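Local coordinates for protein arylesterase (Agrobacterium tumefaciens, PDB 3DCI) that probably hydrolyses ester bonds, as a putative arylesterase of the SGNH (GDSL-like) hydrolase family, and binds zinc, at residues A[177-182]-A[191-196]; A[124-129]-A[183-188]. All blocks are in the same frame, centred on the assembly; numbering follows the deposited sequence.

Interaction 1. Residues A[177-182]-A[191-196]. With ZN (zinc ion), chain D.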
ATOM      1  N   ARG A 177      12.227   7.957 -28.305  1.00 30.01           N
ATOM      2  CA  ARG A 177      12.475   9.175 -27.548  1.00 29.85           C
ATOM      3  C   ARG A 177      13.288   8.921 -26.273  1.00 28.81           C
ATOM      4  O   ARG A 177      13.777   9.862 -25.648  1.00 27.85           O
ATOM      5  CB  ARG A 177      11.156   9.863 -27.157  1.00 29.67           C
ATOM      6  CG  ARG A 177      10.315  10.454 -28.301  1.00 30.35           C
ATOM      7  CD  ARG A 177       8.986  11.009 -27.724  1.00 30.96           C
ATOM      8  NE  ARG A 177       9.196  12.198 -26.880  1.00 33.30           N
ATOM      9  CZ  ARG A 177       8.354  12.658 -25.939  1.00 33.93           C
ATOM     10  NH1 ARG A 177       7.199  12.039 -25.666  1.00 33.79           N
ATOM     11  NH2 ARG A 177       8.667  13.763 -25.252  1.00 31.95           N
ATOM     12  N   LEU A 178      13.409   7.663 -25.859  1.00 28.24           N
ATOM     13  CA  LEU A 178      14.062   7.363 -24.593  1.00 27.81           C
ATOM     14  C   LEU A 178      15.548   7.728 -24.616  1.00 27.51           C
ATOM     15  O   LEU A 178      16.050   8.307 -23.650  1.00 27.96           O
ATOM     16  CB  LEU A 178      13.862   5.893 -24.189  1.00 27.62           C
ATOM     17  CG  LEU A 178      12.427   5.475 -23.852  1.00 28.42           C
ATOM     18  CD1 LEU A 178      12.330   3.962 -23.556  1.00 28.11           C
ATOM     19  CD2 LEU A 178      11.878   6.267 -22.671  1.00 27.99           C
ATOM     20  N   ALA A 179      16.245   7.421 -25.708  1.00 27.13           N
ATOM     21  CA  ALA A 179      17.682   7.741 -25.812  1.00 26.76           C
ATOM     22  C   ALA A 179      17.961   9.251 -25.631  1.00 26.40           C
ATOM     23  O   ALA A 179      18.657   9.637 -24.685  1.00 26.56           O
ATOM     24  CB  ALA A 179      18.264   7.234 -27.102  1.00 26.01           C
ATOM     25  N   PRO A 180      17.388  10.107 -26.496  1.00 26.13           N
ATOM     26  CA  PRO A 180      17.674  11.535 -26.335  1.00 25.95           C
ATOM     27  C   PRO A 180      17.175  12.133 -25.023  1.00 25.41           C
ATOM     28  O   PRO A 180      17.832  13.026 -24.493  1.00 24.49           O
ATOM     29  CB  PRO A 180      16.970  12.184 -27.542  1.00 26.05           C
ATOM     30  CG  PRO A 180      15.967  11.197 -27.980  1.00 26.47           C
ATOM     31  CD  PRO A 180      16.522   9.854 -27.662  1.00 26.02           C
ATOM     32  N   LEU A 181      16.038  11.668 -24.500  1.00 24.78           N
ATOM     33  CA  LEU A 181      15.547  12.193 -23.223  1.00 25.09           C
ATOM     34  C   LEU A 181      16.433  11.744 -22.056  1.00 24.65           C
ATOM     35  O   LEU A 181      16.696  12.525 -21.131  1.00 23.97           O
ATOM     36  CB  LEU A 181      14.074  11.798 -22.960  1.00 25.30           C
ATOM     37  CG  LEU A 181      12.994  12.472 -23.833  1.00 27.19           C
ATOM     38  CD1 LEU A 181      11.610  11.864 -23.569  1.00 27.08           C
ATOM     39  CD2 LEU A 181      12.962  13.993 -23.635  1.00 29.04           C
ATOM     40  N   TYR A 182      16.845  10.475 -22.075  1.00 24.83           N
ATOM     41  CA  TYR A 182      17.730   9.946 -21.025  1.00 24.61           C
ATOM     42  C   TYR A 182      19.113  10.575 -21.093  1.00 24.76           C
ATOM     43  O   TYR A 182      19.737  10.809 -20.069  1.00 25.72           O
ATOM     44  CB  TYR A 182      17.883   8.428 -21.138  1.00 24.56           C
ATOM     45  CG  TYR A 182      16.753   7.578 -20.612  1.00 24.00           C
ATOM     46  CD1 TYR A 182      15.512   8.120 -20.275  1.00 26.08           C
ATOM     47  CD2 TYR A 182      16.900   6.210 -20.542  1.00 24.99           C
ATOM     48  CE1 TYR A 182      14.485   7.315 -19.815  1.00 24.52           C
ATOM     49  CE2 TYR A 182      15.865   5.390 -20.089  1.00 24.65           C
ATOM     50  CZ  TYR A 182      14.671   5.947 -19.737  1.00 24.61           C
ATOM     51  OH  TYR A 182      13.678   5.114 -19.304  1.00 25.22           O
ATOM     52  N   HIS A 191      25.425  12.487 -14.458  1.00 27.77           N
ATOM     53  CA  HIS A 191      25.686  11.055 -14.511  1.00 27.43           C
ATOM     54  C   HIS A 191      25.987  10.637 -15.941  1.00 26.92           C
ATOM     55  O   HIS A 191      25.895  11.429 -16.846  1.00 27.02           O
ATOM     56  CB  HIS A 191      24.489  10.299 -13.945  1.00 28.55           C
ATOM     57  CG  HIS A 191      24.227  10.606 -12.507  1.00 30.08           C
ATOM     58  ND1 HIS A 191      25.224  10.581 -11.555  1.00 34.09           N
ATOM     59  CD2 HIS A 191      23.093  10.957 -11.860  1.00 33.45           C
ATOM     60  CE1 HIS A 191      24.712  10.908 -10.378  1.00 34.32           C
ATOM     61  NE2 HIS A 191      23.421  11.135 -10.535  1.00 35.63           N
ATOM     62  N   HIS A 192      26.336   9.370 -16.131  1.00 26.98           N
ATOM     63  CA  HIS A 192      26.657   8.816 -17.442  1.00 25.65           C
ATOM     64  C   HIS A 192      25.454   8.177 -18.125  1.00 24.84           C
ATOM     65  O   HIS A 192      24.494   7.739 -17.473  1.00 24.34           O
ATOM     66  CB  HIS A 192      27.735   7.748 -17.312  1.00 25.40           C
ATOM     67  CG  HIS A 192      29.096   8.306 -17.112  1.00 24.74           C
ATOM     68  ND1 HIS A 192      29.493   8.864 -15.918  1.00 24.59           N
ATOM     69  CD2 HIS A 192      30.150   8.418 -17.955  1.00 23.51           C
ATOM     70  CE1 HIS A 192      30.740   9.274 -16.023  1.00 23.96           C
ATOM     71  NE2 HIS A 192      31.163   9.018 -17.249  1.00 24.06           N
ATOM     72  N   PHE A 193      25.553   8.085 -19.442  1.00 23.97           N
ATOM     73  CA  PHE A 193      24.463   7.575 -20.278  1.00 24.12           C
ATOM     74  C   PHE A 193      25.009   6.631 -21.301  1.00 23.86           C
ATOM     75  O   PHE A 193      26.070   6.872 -21.863  1.00 21.76           O
ATOM     76  CB  PHE A 193      23.737   8.718 -20.985  1.00 24.00           C
ATOM     77  CG  PHE A 193      22.845   8.259 -22.090  1.00 23.93           C
ATOM     78  CD1 PHE A 193      21.622   7.656 -21.806  1.00 25.59           C
ATOM     79  CD2 PHE A 193      23.235   8.390 -23.411  1.00 24.50           C
ATOM     80  CE1 PHE A 193      20.799   7.195 -22.854  1.00 23.94           C
ATOM     81  CE2 PHE A 193      22.414   7.937 -24.440  1.00 23.95           C
ATOM     82  CZ  PHE A 193      21.217   7.347 -24.161  1.00 24.11           C
ATOM     83  N   PHE A 194      24.273   5.562 -21.577  1.00 24.52           N
ATOM     84  CA  PHE A 194      24.565   4.741 -22.745  1.00 25.04           C
ATOM     85  C   PHE A 194      23.275   4.368 -23.460  1.00 24.98           C
ATOM     86  O   PHE A 194      22.282   4.050 -22.809  1.00 24.90           O
ATOM     87  CB  PHE A 194      25.325   3.479 -22.334  1.00 26.28           C
ATOM     88  CG  PHE A 194      25.826   2.666 -23.502  1.00 26.43           C
ATOM     89  CD1 PHE A 194      26.993   3.014 -24.150  1.00 28.86           C
ATOM     90  CD2 PHE A 194      25.142   1.541 -23.926  1.00 30.23           C
ATOM     91  CE1 PHE A 194      27.454   2.271 -25.214  1.00 31.56           C
ATOM     92  CE2 PHE A 194      25.611   0.794 -24.995  1.00 29.30           C
ATOM     93  CZ  PHE A 194      26.745   1.161 -25.633  1.00 29.01           C
ATOM     94  N   ASP A 195      23.292   4.437 -24.791  1.00 24.94           N
ATOM     95  CA  ASP A 195      22.165   3.995 -25.606  1.00 25.03           C
ATOM     96  C   ASP A 195      22.340   2.546 -26.063  1.00 24.96           C
ATOM     97  O   ASP A 195      23.078   2.271 -26.994  1.00 25.02           O
ATOM     98  CB  ASP A 195      21.982   4.905 -26.819  1.00 25.39           C
ATOM     99  CG  ASP A 195      20.772   4.507 -27.668  1.00 25.95           C
ATOM    100  OD1 ASP A 195      19.901   3.724 -27.196  1.00 25.49           O
ATOM    101  OD2 ASP A 195      20.690   4.964 -28.812  1.00 27.44           O
ATOM    102  N   ALA A 196      21.637   1.614 -25.409  1.00 25.45           N
ATOM    103  CA  ALA A 196      21.701   0.187 -25.780  1.00 24.90           C
ATOM    104  C   ALA A 196      21.214  -0.052 -27.201  1.00 25.20           C
ATOM    105  O   ALA A 196      21.619  -1.026 -27.825  1.00 25.29           O
ATOM    106  CB  ALA A 196      20.910  -0.677 -24.790  1.00 25.16           C
TER
HETATM  107 ZN    ZN D 219      32.890   9.292 -18.552  1.00 32.63          ZN

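Interaction 2. Residues A[124-129]-A[183-188]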
ATOM      1  N   ALA A 124       6.725   9.692 -18.959  1.00 28.14           N
ATOM      2  CA  ALA A 124       6.667   8.914 -17.731  1.00 27.23           C
ATOM      3  C   ALA A 124       7.984   8.164 -17.451  1.00 26.34           C
ATOM      4  O   ALA A 124       8.388   8.005 -16.284  1.00 26.23           O
ATOM      5  CB  ALA A 124       5.446   7.923 -17.766  1.00 26.85           C
ATOM      6  N   ALA A 125       8.647   7.697 -18.504  1.00 25.58           N
ATOM      7  CA  ALA A 125       9.912   7.000 -18.339  1.00 25.39           C
ATOM      8  C   ALA A 125      11.013   7.943 -17.869  1.00 25.12           C
ATOM      9  O   ALA A 125      11.746   7.590 -16.945  1.00 23.28           O
ATOM     10  CB  ALA A 125      10.335   6.273 -19.604  1.00 24.68           C
ATOM     11  N   VAL A 126      11.143   9.115 -18.486  1.00 25.32           N
ATOM     12  CA  VAL A 126      12.176  10.070 -18.039  1.00 26.13           C
ATOM     13  C   VAL A 126      11.920  10.587 -16.582  1.00 26.34           C
ATOM     14  O   VAL A 126      12.852  10.676 -15.790  1.00 26.10           O
ATOM     15  CB  VAL A 126      12.411  11.243 -19.044  1.00 26.31           C
ATOM     16  CG1 VAL A 126      11.266  12.190 -19.075  1.00 28.15           C
ATOM     17  CG2 VAL A 126      13.720  12.000 -18.686  1.00 26.81           C
ATOM     18  N   SER A 127      10.668  10.906 -16.250  1.00 26.25           N
ATOM     19  CA  SER A 127      10.291  11.296 -14.881  1.00 26.48           C
ATOM     20  C   SER A 127      10.657  10.225 -13.873  1.00 25.66           C
ATOM     21  O   SER A 127      11.152  10.528 -12.794  1.00 25.28           O
ATOM     22  CB  SER A 127       8.788  11.553 -14.770  1.00 26.26           C
ATOM     23  OG  SER A 127       8.463  12.683 -15.535  1.00 32.00           O
ATOM     24  N   GLY A 128      10.386   8.970 -14.221  1.00 25.48           N
ATOM     25  CA  GLY A 128      10.673   7.863 -13.343  1.00 24.61           C
ATOM     26  C   GLY A 128      12.170   7.664 -13.197  1.00 25.33           C
ATOM     27  O   GLY A 128      12.667   7.422 -12.101  1.00 23.89           O
HETATM   28  N   MSE A 129      12.899   7.766 -14.309  1.00 25.66           N
HETATM   29  CA  MSE A 129      14.352   7.668 -14.261  1.00 25.51           C
HETATM   30  C   MSE A 129      14.975   8.759 -13.398  1.00 25.27           C
HETATM   31  O   MSE A 129      15.972   8.503 -12.712  1.00 25.06           O
HETATM   32  CB  MSE A 129      14.942   7.706 -15.658  1.00 25.33           C
HETATM   33  CG  MSE A 129      16.421   7.358 -15.697  1.00 27.25           C
HETATM   34 SE   MSE A 129      16.859   5.528 -15.088  0.80 33.89          SE
HETATM   35  CE  MSE A 129      16.300   4.504 -16.627  1.00 24.91           C
ATOM     36  N   ARG A 183      19.598  10.808 -22.302  1.00 25.51           N
ATOM     37  CA  ARG A 183      20.863  11.514 -22.495  1.00 25.66           C
ATOM     38  C   ARG A 183      20.816  12.878 -21.854  1.00 25.37           C
ATOM     39  O   ARG A 183      21.735  13.257 -21.134  1.00 25.15           O
ATOM     40  CB  ARG A 183      21.174  11.648 -23.973  1.00 24.86           C
ATOM     41  CG  ARG A 183      22.567  12.210 -24.291  1.00 26.53           C
ATOM     42  CD  ARG A 183      22.721  12.406 -25.801  1.00 28.58           C
ATOM     43  NE  ARG A 183      23.278  11.208 -26.418  1.00 33.10           N
ATOM     44  CZ  ARG A 183      22.618  10.352 -27.200  1.00 36.28           C
ATOM     45  NH1 ARG A 183      23.262   9.282 -27.670  1.00 36.95           N
ATOM     46  NH2 ARG A 183      21.340  10.536 -27.538  1.00 38.19           N
ATOM     47  N   LYS A 184      19.744  13.616 -22.120  1.00 25.57           N
ATOM     48  CA  LYS A 184      19.607  14.979 -21.616  1.00 25.83           C
ATOM     49  C   LYS A 184      19.452  14.956 -20.108  1.00 24.98           C
ATOM     50  O   LYS A 184      20.041  15.799 -19.425  1.00 23.43           O
ATOM     51  CB  LYS A 184      18.452  15.721 -22.285  1.00 26.28           C
ATOM     52  CG  LYS A 184      18.707  16.051 -23.744  1.00 28.16           C
ATOM     53  CD  LYS A 184      17.666  17.048 -24.296  1.00 29.00           C
ATOM     54  CE  LYS A 184      18.194  17.804 -25.540  1.00 31.90           C
ATOM     55  NZ  LYS A 184      18.247  16.877 -26.699  1.00 35.44           N
ATOM     56  N   LEU A 185      18.730  13.956 -19.581  1.00 24.56           N
ATOM     57  CA  LEU A 185      18.595  13.797 -18.137  1.00 25.11           C
ATOM     58  C   LEU A 185      19.929  13.508 -17.440  1.00 25.94           C
ATOM     59  O   LEU A 185      20.228  14.093 -16.395  1.00 26.04           O
ATOM     60  CB  LEU A 185      17.575  12.698 -17.796  1.00 25.11           C
ATOM     61  CG  LEU A 185      17.336  12.446 -16.303  1.00 25.45           C
ATOM     62  CD1 LEU A 185      16.632  13.621 -15.672  1.00 22.52           C
ATOM     63  CD2 LEU A 185      16.569  11.095 -16.032  1.00 23.65           C
ATOM     64  N   ALA A 186      20.717  12.593 -18.015  1.00 26.18           N
ATOM     65  CA  ALA A 186      22.026  12.244 -17.482  1.00 25.79           C
ATOM     66  C   ALA A 186      22.945  13.467 -17.466  1.00 25.91           C
ATOM     67  O   ALA A 186      23.599  13.711 -16.473  1.00 25.87           O
ATOM     68  CB  ALA A 186      22.637  11.097 -18.302  1.00 25.96           C
ATOM     69  N   ALA A 187      22.944  14.269 -18.536  1.00 26.19           N
ATOM     70  CA  ALA A 187      23.725  15.494 -18.585  1.00 26.65           C
ATOM     71  C   ALA A 187      23.279  16.479 -17.497  1.00 27.33           C
ATOM     72  O   ALA A 187      24.114  17.047 -16.787  1.00 25.83           O
ATOM     73  CB  ALA A 187      23.634  16.155 -19.971  1.00 26.80           C
ATOM     74  N   GLU A 188      21.968  16.663 -17.347  1.00 27.41           N
ATOM     75  CA  GLU A 188      21.453  17.551 -16.293  1.00 27.79           C
ATOM     76  C   GLU A 188      21.913  17.140 -14.893  1.00 27.31           C
ATOM     77  O   GLU A 188      22.259  17.984 -14.089  1.00 26.55           O
ATOM     78  CB  GLU A 188      19.926  17.566 -16.293  1.00 27.85           C
ATOM     79  CG  GLU A 188      19.346  18.482 -15.232  1.00 28.20           C
ATOM     80  CD  GLU A 188      17.841  18.353 -15.094  1.00 30.80           C
ATOM     81  OE1 GLU A 188      17.191  17.838 -16.046  1.00 32.73           O
ATOM     82  OE2 GLU A 188      17.324  18.806 -14.042  1.00 33.56           O
TER

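Interaction 1. Residues A[177-182]-A[191-196]
Phe193 carries the apolar part of this contact, reaching from strand 192-195 to the first turn of helix 178-189. With CG anti to the backbone N (chi1 166°), its ring extends toward the helix, where Tyr182 CB sits 3.6 Å from Phe193 CE1. The Ala179 carbonyl meets the far end of the ring obliquely, its O 3.5 Å from Phe193 CZ. The phenol of Tyr182 turns the other way, toward helix 122-138, and its OH bonds the carbonyl of Leu109.

Next to this, a methyl meets a carboxylate: Ala179 CB lies over the flat face of Asp195, 3.7 Å from OD2. The other oxygen, OD1, accepts a hydrogen bond from the Gly197 amide. No hydrogen bond joins the two segments.

The metal lies on the other side of the strand. His192 NE2 binds zinc at 2.2 Å, with Asp228 OD2 from helix 212-229 as another ligand.

Helix and strand run nearly antiparallel (170°), their axes 8.8 Å apart at closest. That is the packing of the last helix-to-strand step of a beta-alpha-beta crossover, here delivering the edge strand of the parallel sheet in an SGNH-hydrolase fold.

Interaction 2. Residues A[124-129]-A[183-188]
Val126 offers Leu185 the flat group of this contact, its peptide carbonyl; no aromatic ring, side-chain amide or carboxylate meets the opposite segment. Leu185 CD2 rests 3.7 Å from Val126 O, an ordinary methyl-to-carbonyl touch. Everything else across the contact is aliphatic.

Leu185 alone makes the contact from its side. Extended from its helix with CG anti to the backbone N (chi1 -179°), it puts the CD2 branch between Val126 and Met129, two residues almost one turn apart on the neighbouring helix. Val126 answers with its CG2 branch, 4.0 Å from Leu185 CD2 and equally close to Leu185 CB. Met129, a selenomethionine, uses the root of its chain: CG is 3.8 Å from Leu185 CD2, and CB comes just as near. Beyond CG the chain bends at chi2 (62°) and chi3 (76°), carrying selenium away from Leu185 and inward, where the side chain packs on Tyr182 and Ile152.

Helices 122-138 and 178-189 each precede a strand of the parallel sheet, 149-154 and 192-195, which are neighbours in it, and lie together on one side of the sheet, as in the three-layer alpha/beta/alpha architecture of SGNH hydrolases. Farther out, Glu188 OE1 forms a salt bridge with Arg130 NH2, adding a charged link between the same two helices. On another flank of helix 178-189, Ala186 touches Ile152 and Phe193.

Overall arrangement
Helix 178-189 is common to both contacts: interaction 1 packs its first turns on edge strand 192-195, while interaction 2 sets its middle against helix 122-138. The helix pair is the more buried; the helix-strand contact is only partly so. Neither has a hydrogen bond across its own segments, but their chemistry differs. Interaction 2 is nearly all aliphatic, whereas interaction 1 mixes an aromatic ring, a backbone carbonyl and a carboxylate, and its strand also supplies a zinc ligand. The two sites touch directly: Ala125 CB lies 3.4 Å from Leu178 CD2, and His191 N probably bonds Ala186 O at 3.0 Å, where the helix gives way to the strand.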